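Local structure of prolyl-tRNA synthetase (Naegleria fowleri, 6NAB) at residues E182-I187 and Y265-G270; D218-V223 and T238-G243. The protein probably joins proline to its cognate tRNA, first activating the amino acid with ATP to prolyl-adenylate, as expected of a class II aminoacyl-tRNA synthetase. One frame throughout, in Å; residues are numbered along the deposited sequence. Where two conformers were deposited one is given.

Overall arrangement
Both contacts belong to the class II synthetase core, with centres about 7 Å apart, and they share a sheet in which strands 232-243 and 261-272 are antiparallel neighbours. Contact 1 lays helix 177-198 on strand 261-272; contact 2 is the hairpin of strands 219-227 and 232-243, nested in sequence between the two segments of contact 1. Backbone pairing of Gln266 with Leu242 and of Ser268 with His240 joins them directly. The helix covers the sheet face that carries Asn267, Trp269, Ser239 and His241, while proline and AMP lie against the other face, where His240, Thr238 and Ser268 point. These neighbouring strands thus have a packed back and a ligand-binding front.

Contact 1: E182-I187 and Y265-G270; sequences EEVFTI and YQNSWG. With PRO (proline), chain N; AMP (adenosine monophosphate), chain M.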
# COMPACT_ATOMS: atom_id res chain seq x y z
N GLU B 182 -5.00 13.33 24.47
CA GLU B 182 -3.81 13.94 23.89
C GLU B 182 -3.55 13.43 22.47
O GLU B 182 -3.24 14.21 21.57
CB GLU B 182 -2.59 13.68 24.77
CG GLU B 182 -1.30 14.24 24.18
CD GLU B 182 -0.08 13.87 25.00
OE1 GLU B 182 0.00 12.71 25.48
OE2 GLU B 182 0.82 14.73 25.16
N GLU B 183 -3.68 12.11 22.25
CA GLU B 183 -3.42 11.59 20.92
C GLU B 183 -4.43 12.11 19.90
O GLU B 183 -4.06 12.42 18.76
CB GLU B 183 -3.41 10.06 20.90
CG GLU B 183 -3.03 9.55 19.49
CD GLU B 183 -3.34 8.09 19.24
OE1 GLU B 183 -4.53 7.70 19.33
OE2 GLU B 183 -2.40 7.33 18.93
N VAL B 184 -5.71 12.17 20.28
CA VAL B 184 -6.74 12.62 19.34
C VAL B 184 -6.31 13.93 18.69
O VAL B 184 -6.32 14.07 17.46
CB VAL B 184 -8.09 12.79 20.06
CG1 VAL B 184 -9.10 13.53 19.14
CG2 VAL B 184 -8.63 11.45 20.51
N PHE B 185 -5.87 14.88 19.51
CA PHE B 185 -5.55 16.21 19.00
C PHE B 185 -4.17 16.27 18.37
O PHE B 185 -3.94 17.13 17.52
CB PHE B 185 -5.73 17.22 20.13
CG PHE B 185 -7.16 17.38 20.55
CD1 PHE B 185 -8.01 18.23 19.84
CD2 PHE B 185 -7.68 16.63 21.59
CE1 PHE B 185 -9.35 18.34 20.19
CE2 PHE B 185 -9.02 16.76 21.97
CZ PHE B 185 -9.85 17.61 21.26
N THR B 186 -3.27 15.38 18.77
CA THR B 186 -1.98 15.25 18.09
C THR B 186 -2.16 14.79 16.66
O THR B 186 -1.57 15.34 15.72
CB THR B 186 -1.08 14.27 18.85
OG1 THR B 186 -0.83 14.77 20.16
CG2 THR B 186 0.24 14.06 18.10
N ILE B 187 -3.00 13.76 16.46
CA ILE B 187 -3.29 13.30 15.10
C ILE B 187 -4.03 14.38 14.31
O ILE B 187 -3.76 14.58 13.11
CB ILE B 187 -4.09 11.98 15.15
CG1 ILE B 187 -3.27 10.88 15.85
CG2 ILE B 187 -4.50 11.53 13.73
CD1 ILE B 187 -1.95 10.52 15.15
N TYR B 265 -8.86 2.63 27.06
CA TYR B 265 -9.39 3.78 26.33
C TYR B 265 -8.82 3.76 24.92
O TYR B 265 -7.61 3.55 24.75
CB TYR B 265 -9.03 5.10 27.02
CG TYR B 265 -9.82 5.35 28.27
CD1 TYR B 265 -10.99 6.10 28.23
CD2 TYR B 265 -9.43 4.80 29.49
CE1 TYR B 265 -11.74 6.32 29.38
CE2 TYR B 265 -10.19 5.02 30.65
CZ TYR B 265 -11.34 5.78 30.58
OH TYR B 265 -12.09 6.00 31.71
N GLN B 266 -9.68 3.95 23.92
CA GLN B 266 -9.26 3.80 22.54
C GLN B 266 -9.60 5.02 21.68
O GLN B 266 -10.57 5.74 21.93
CB GLN B 266 -9.89 2.57 21.91
CG GLN B 266 -9.46 1.25 22.55
CD GLN B 266 -10.19 0.10 21.91
OE1 GLN B 266 -11.28 -0.28 22.35
NE2 GLN B 266 -9.63 -0.41 20.83
N ASN B 267 -8.78 5.21 20.65
CA ASN B 267 -9.02 6.16 19.57
C ASN B 267 -8.95 5.42 18.24
O ASN B 267 -8.30 4.38 18.12
CB ASN B 267 -7.96 7.28 19.51
CG ASN B 267 -7.80 8.05 20.81
OD1 ASN B 267 -8.76 8.27 21.55
ND2 ASN B 267 -6.57 8.47 21.09
N SER B 268 -9.59 5.99 17.23
CA SER B 268 -9.28 5.62 15.85
C SER B 268 -9.32 6.89 15.00
O SER B 268 -9.99 7.87 15.34
CB SER B 268 -10.23 4.52 15.31
OG SER B 268 -11.55 4.99 15.13
N TRP B 269 -8.53 6.89 13.93
CA TRP B 269 -8.40 8.10 13.13
C TRP B 269 -8.05 7.73 11.70
O TRP B 269 -7.24 6.82 11.46
CB TRP B 269 -7.34 9.06 13.72
CG TRP B 269 -6.27 8.40 14.58
CD1 TRP B 269 -6.34 8.13 15.91
CD2 TRP B 269 -4.98 7.92 14.13
NE1 TRP B 269 -5.16 7.51 16.33
CE2 TRP B 269 -4.32 7.39 15.27
CE3 TRP B 269 -4.31 7.92 12.90
CZ2 TRP B 269 -3.03 6.82 15.19
CZ3 TRP B 269 -3.03 7.36 12.83
CH2 TRP B 269 -2.41 6.83 13.97
N GLY B 270 -8.66 8.43 10.75
CA GLY B 270 -8.51 8.11 9.34
C GLY B 270 -8.45 9.29 8.38
O GLY B 270 -9.18 10.28 8.52
N PRO N . -12.39 4.12 11.61
CA PRO N . -12.76 5.54 11.70
C PRO N . -13.74 5.94 10.59
O PRO N . -14.15 7.10 10.50
CB PRO N . -11.43 6.27 11.55
CG PRO N . -10.54 5.29 10.79
CD PRO N . -10.95 3.94 11.32
OXT PRO N . -14.15 5.10 9.78
P AMP M . -15.82 9.10 8.45
O1P AMP M . -16.03 7.61 8.95
O2P AMP M . -16.99 9.79 7.69
O3P AMP M . -15.29 9.91 9.62
O5' AMP M . -14.58 9.15 7.44
C5' AMP M . -13.32 8.58 7.77
C4' AMP M . -12.26 8.98 6.77
O4' AMP M . -12.62 8.44 5.47
C3' AMP M . -12.12 10.49 6.58
O3' AMP M . -10.76 10.82 6.31
C2' AMP M . -13.02 10.77 5.37
O2' AMP M . -12.65 11.91 4.64
C1' AMP M . -12.85 9.49 4.54
N9 AMP M . -14.02 9.11 3.74
C8 AMP M . -15.23 8.69 4.21
N7 AMP M . -16.04 8.21 3.29
C5 AMP M . -15.30 8.34 2.12
C6 AMP M . -15.57 7.98 0.79
N6 AMP M . -16.71 7.39 0.39
N1 AMP M . -14.62 8.23 -0.14
C2 AMP M . -13.47 8.79 0.26
N3 AMP M . -13.09 9.16 1.49
C4 AMP M . -14.06 8.90 2.38
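Glu183 OE1 gathers two donors from the strand. Asn267 ND2 gives it an almost straight hydrogen bond (2.8 Å, 173°); the oxygen lies close to the amide plane, but ND2 meets it on the anti side, 26° out of the carboxylate plane. Trp269 NE1 adds a weak, more bent bond to the same Glu183 OE1 at 3.1 Å, the carboxylate standing nearly perpendicular to the indole. An extended glutamate suits the place: with CG trans to the backbone N (chi1 -176°), its chain carries the carboxylate from the helix down to both N-H groups. Its other oxygen, OE2, is hydrogen-bonded to Ser172, and Asn267 ND2 also bonds Ala180 O, so these buried polar ends are satisfied.

Apolar contact centres on Ile187. Its CG1 sits over one face of the Trp269 indole, 3.7 Å from the centroid of the five-membered ring, a CH-pi contact; CG2 reaches CD2 of Trp269 at 3.7 Å, and CD1 lies over the six-membered ring. The branched isoleucine thus spreads three carbons across a broad flat partner. Val184 turns CG2 against the amide of Asn267, 3.3 Å from its OD1, an oxygen that accepts from His241 ND1.

Beyond Trp269, Gly270 takes AMP O3' on its carbonyl oxygen (2.8 Å); glycine, with no side chain, lets the bound proline come close, PRO CB lying 3.6 Å from Gly270 N.

Helix 182-187 runs nearly parallel to strand 265-270, their axes 9.1 Å apart. Strands 164-174 and 232-243 flank this strand, and Val184 and Phe185 reach over the sheet to Tyr219 and Thr221 of strand 219-227.

Contact 2: D218-V223 and T238-G243; sequences DYTTTV and TSHHLG. With PRO (proline), chain N; AMP (adenosine monophosphate), chain M.
His240 and Thr220 face each other in a non-hydrogen-bonded antiparallel pair, their side chains side by side and pointing the same way. Thr220 OG1 hydrogen-bonds His240 ND1 at 2.8 Å, at the ring's edge, and the other ring nitrogen, NE2, donates to the proline carboxylate oxygen O at 2.9 Å. Two nitrogens at separate corners make histidine apt here: one is held by the hairpin while the other meets substrate. Next along, Thr238 OG1 donates to AMP O3P (2.8 Å), its chi1 of 43° setting the hydroxyl between backbone N and carbonyl carbon.

Behind this row, Thr221 pairs with Ser239, whose carbonyl oxygen accepts both Thr221 N and Thr221 OG1; the hydroxyl arrives in the carbonyl plane on a lone pair, at 2.9 Å from Ser239 O. His241 lays its CB over one face of the Tyr219 ring, 3.6 Å from the centroid, with the two rings oblique. Asp218 and Tyr219 both face His241 in a classic beta bulge, their amides sharing His241 O. A water bridge from Asp218 OD2 to His241 NE2 is doubtful, since Asp218 has two conformers; its OD1 bonds Asn245.

Farther out, Phe214 stacks on His240 and its amide bonds Thr220 OG1, while Asn267 takes His241 ND1 and Asp181 the Tyr219 hydroxyl. The proline carboxylate and AMP phosphate lie side by side, as the two products of a split prolyl-adenylate would; Thr220, by fixing the rotation of the His240 ring, probably keeps NE2 trained on the carboxylate that activation joins to the phosphate.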
# COMPACT_ATOMS: atom_id res chain seq x y z
N ASP B 218 -17.05 8.37 21.54
CA ASP B 218 -17.45 9.34 22.54
C ASP B 218 -17.48 10.75 21.94
O ASP B 218 -18.44 11.49 22.17
CB ASP B 218 -16.54 9.28 23.77
CG ASP B 218 -17.05 8.30 24.84
OD1 ASP B 218 -18.17 7.76 24.71
OD2 ASP B 218 -16.31 8.06 25.83
N TYR B 219 -16.46 11.12 21.16
CA TYR B 219 -16.50 12.36 20.38
C TYR B 219 -15.64 12.21 19.14
O TYR B 219 -14.70 11.41 19.10
CB TYR B 219 -16.08 13.60 21.21
CG TYR B 219 -14.64 13.59 21.72
CD1 TYR B 219 -14.34 13.11 23.00
CD2 TYR B 219 -13.59 14.07 20.94
CE1 TYR B 219 -13.04 13.10 23.49
CE2 TYR B 219 -12.27 14.06 21.41
CZ TYR B 219 -12.00 13.57 22.68
OH TYR B 219 -10.69 13.56 23.13
N THR B 220 -15.97 12.99 18.12
CA THR B 220 -15.26 13.01 16.85
C THR B 220 -14.73 14.41 16.61
O THR B 220 -15.48 15.39 16.77
CB THR B 220 -16.19 12.58 15.70
OG1 THR B 220 -16.53 11.19 15.84
CG2 THR B 220 -15.57 12.84 14.33
N THR B 221 -13.44 14.52 16.28
CA THR B 221 -12.85 15.78 15.83
C THR B 221 -12.58 15.70 14.34
O THR B 221 -12.39 14.62 13.78
CB THR B 221 -11.55 16.11 16.57
OG1 THR B 221 -10.52 15.18 16.18
CG2 THR B 221 -11.77 16.05 18.09
N THR B 222 -12.52 16.87 13.69
CA THR B 222 -12.46 16.92 12.24
C THR B 222 -11.63 18.11 11.79
O THR B 222 -11.53 19.11 12.50
CB THR B 222 -13.89 17.04 11.66
OG1 THR B 222 -13.84 17.12 10.24
CG2 THR B 222 -14.61 18.29 12.22
N VAL B 223 -11.01 17.99 10.61
CA VAL B 223 -10.49 19.15 9.89
C VAL B 223 -11.46 19.44 8.75
O VAL B 223 -11.61 18.63 7.84
CB VAL B 223 -9.06 18.93 9.37
CG1 VAL B 223 -8.04 19.15 10.48
CG2 VAL B 223 -8.90 17.54 8.77
N THR B 238 -10.71 12.61 10.00
CA THR B 238 -11.34 12.60 11.32
C THR B 238 -10.49 11.84 12.33
O THR B 238 -9.78 10.89 12.00
CB THR B 238 -12.77 12.00 11.30
OG1 THR B 238 -12.80 10.83 10.48
CG2 THR B 238 -13.77 13.01 10.77
N SER B 239 -10.59 12.29 13.58
CA SER B 239 -9.85 11.70 14.68
C SER B 239 -10.83 11.48 15.83
O SER B 239 -11.34 12.45 16.41
CB SER B 239 -8.70 12.61 15.10
OG SER B 239 -7.94 11.99 16.12
N HIS B 240 -11.13 10.22 16.13
CA HIS B 240 -12.18 9.87 17.09
C HIS B 240 -11.59 9.42 18.42
O HIS B 240 -10.61 8.68 18.46
CB HIS B 240 -13.06 8.72 16.58
CG HIS B 240 -13.47 8.85 15.15
ND1 HIS B 240 -14.35 9.81 14.70
CD2 HIS B 240 -13.12 8.12 14.06
CE1 HIS B 240 -14.52 9.67 13.40
NE2 HIS B 240 -13.79 8.65 12.98
N HIS B 241 -12.24 9.84 19.50
CA HIS B 241 -12.05 9.21 20.80
C HIS B 241 -13.19 8.22 20.99
O HIS B 241 -14.36 8.63 21.02
CB HIS B 241 -12.01 10.23 21.93
CG HIS B 241 -11.85 9.62 23.28
ND1 HIS B 241 -10.75 8.85 23.63
CD2 HIS B 241 -12.65 9.64 24.38
CE1 HIS B 241 -10.88 8.43 24.87
NE2 HIS B 241 -12.02 8.90 25.35
N LEU B 242 -12.86 6.94 21.10
CA LEU B 242 -13.87 5.91 21.27
C LEU B 242 -14.16 5.62 22.73
O LEU B 242 -15.07 4.84 23.02
CB LEU B 242 -13.45 4.61 20.56
CG LEU B 242 -12.96 4.75 19.12
CD1 LEU B 242 -12.46 3.40 18.58
CD2 LEU B 242 -14.05 5.34 18.22
N GLY B 243 -13.44 6.26 23.65
CA GLY B 243 -13.65 5.98 25.07
C GLY B 243 -13.45 4.50 25.34
O GLY B 243 -12.50 3.88 24.85
N PRO N . -12.39 4.12 11.61
CA PRO N . -12.76 5.54 11.70
C PRO N . -13.74 5.94 10.59
O PRO N . -14.15 7.10 10.50
CB PRO N . -11.43 6.27 11.55
CG PRO N . -10.54 5.29 10.79
CD PRO N . -10.95 3.94 11.32
OXT PRO N . -14.15 5.10 9.78
P AMP M . -15.82 9.10 8.45
O1P AMP M . -16.03 7.61 8.95
O2P AMP M . -16.99 9.79 7.69
O3P AMP M . -15.29 9.91 9.62
O5' AMP M . -14.58 9.15 7.44
C5' AMP M . -13.32 8.58 7.77
C4' AMP M . -12.26 8.98 6.77
O4' AMP M . -12.62 8.44 5.47
C3' AMP M . -12.12 10.49 6.58
O3' AMP M . -10.76 10.82 6.31
C2' AMP M . -13.02 10.77 5.37
O2' AMP M . -12.65 11.91 4.64
C1' AMP M . -12.85 9.49 4.54
N9 AMP M . -14.02 9.11 3.74
C8 AMP M . -15.23 8.69 4.21
N7 AMP M . -16.04 8.21 3.29
C5 AMP M . -15.30 8.34 2.12
C6 AMP M . -15.57 7.98 0.79
N6 AMP M . -16.71 7.39 0.39
N1 AMP M . -14.62 8.23 -0.14
C2 AMP M . -13.47 8.79 0.26
N3 AMP M . -13.09 9.16 1.49
C4 AMP M . -14.06 8.90 2.38
O HOH W 1 -14.14 8.63 27.16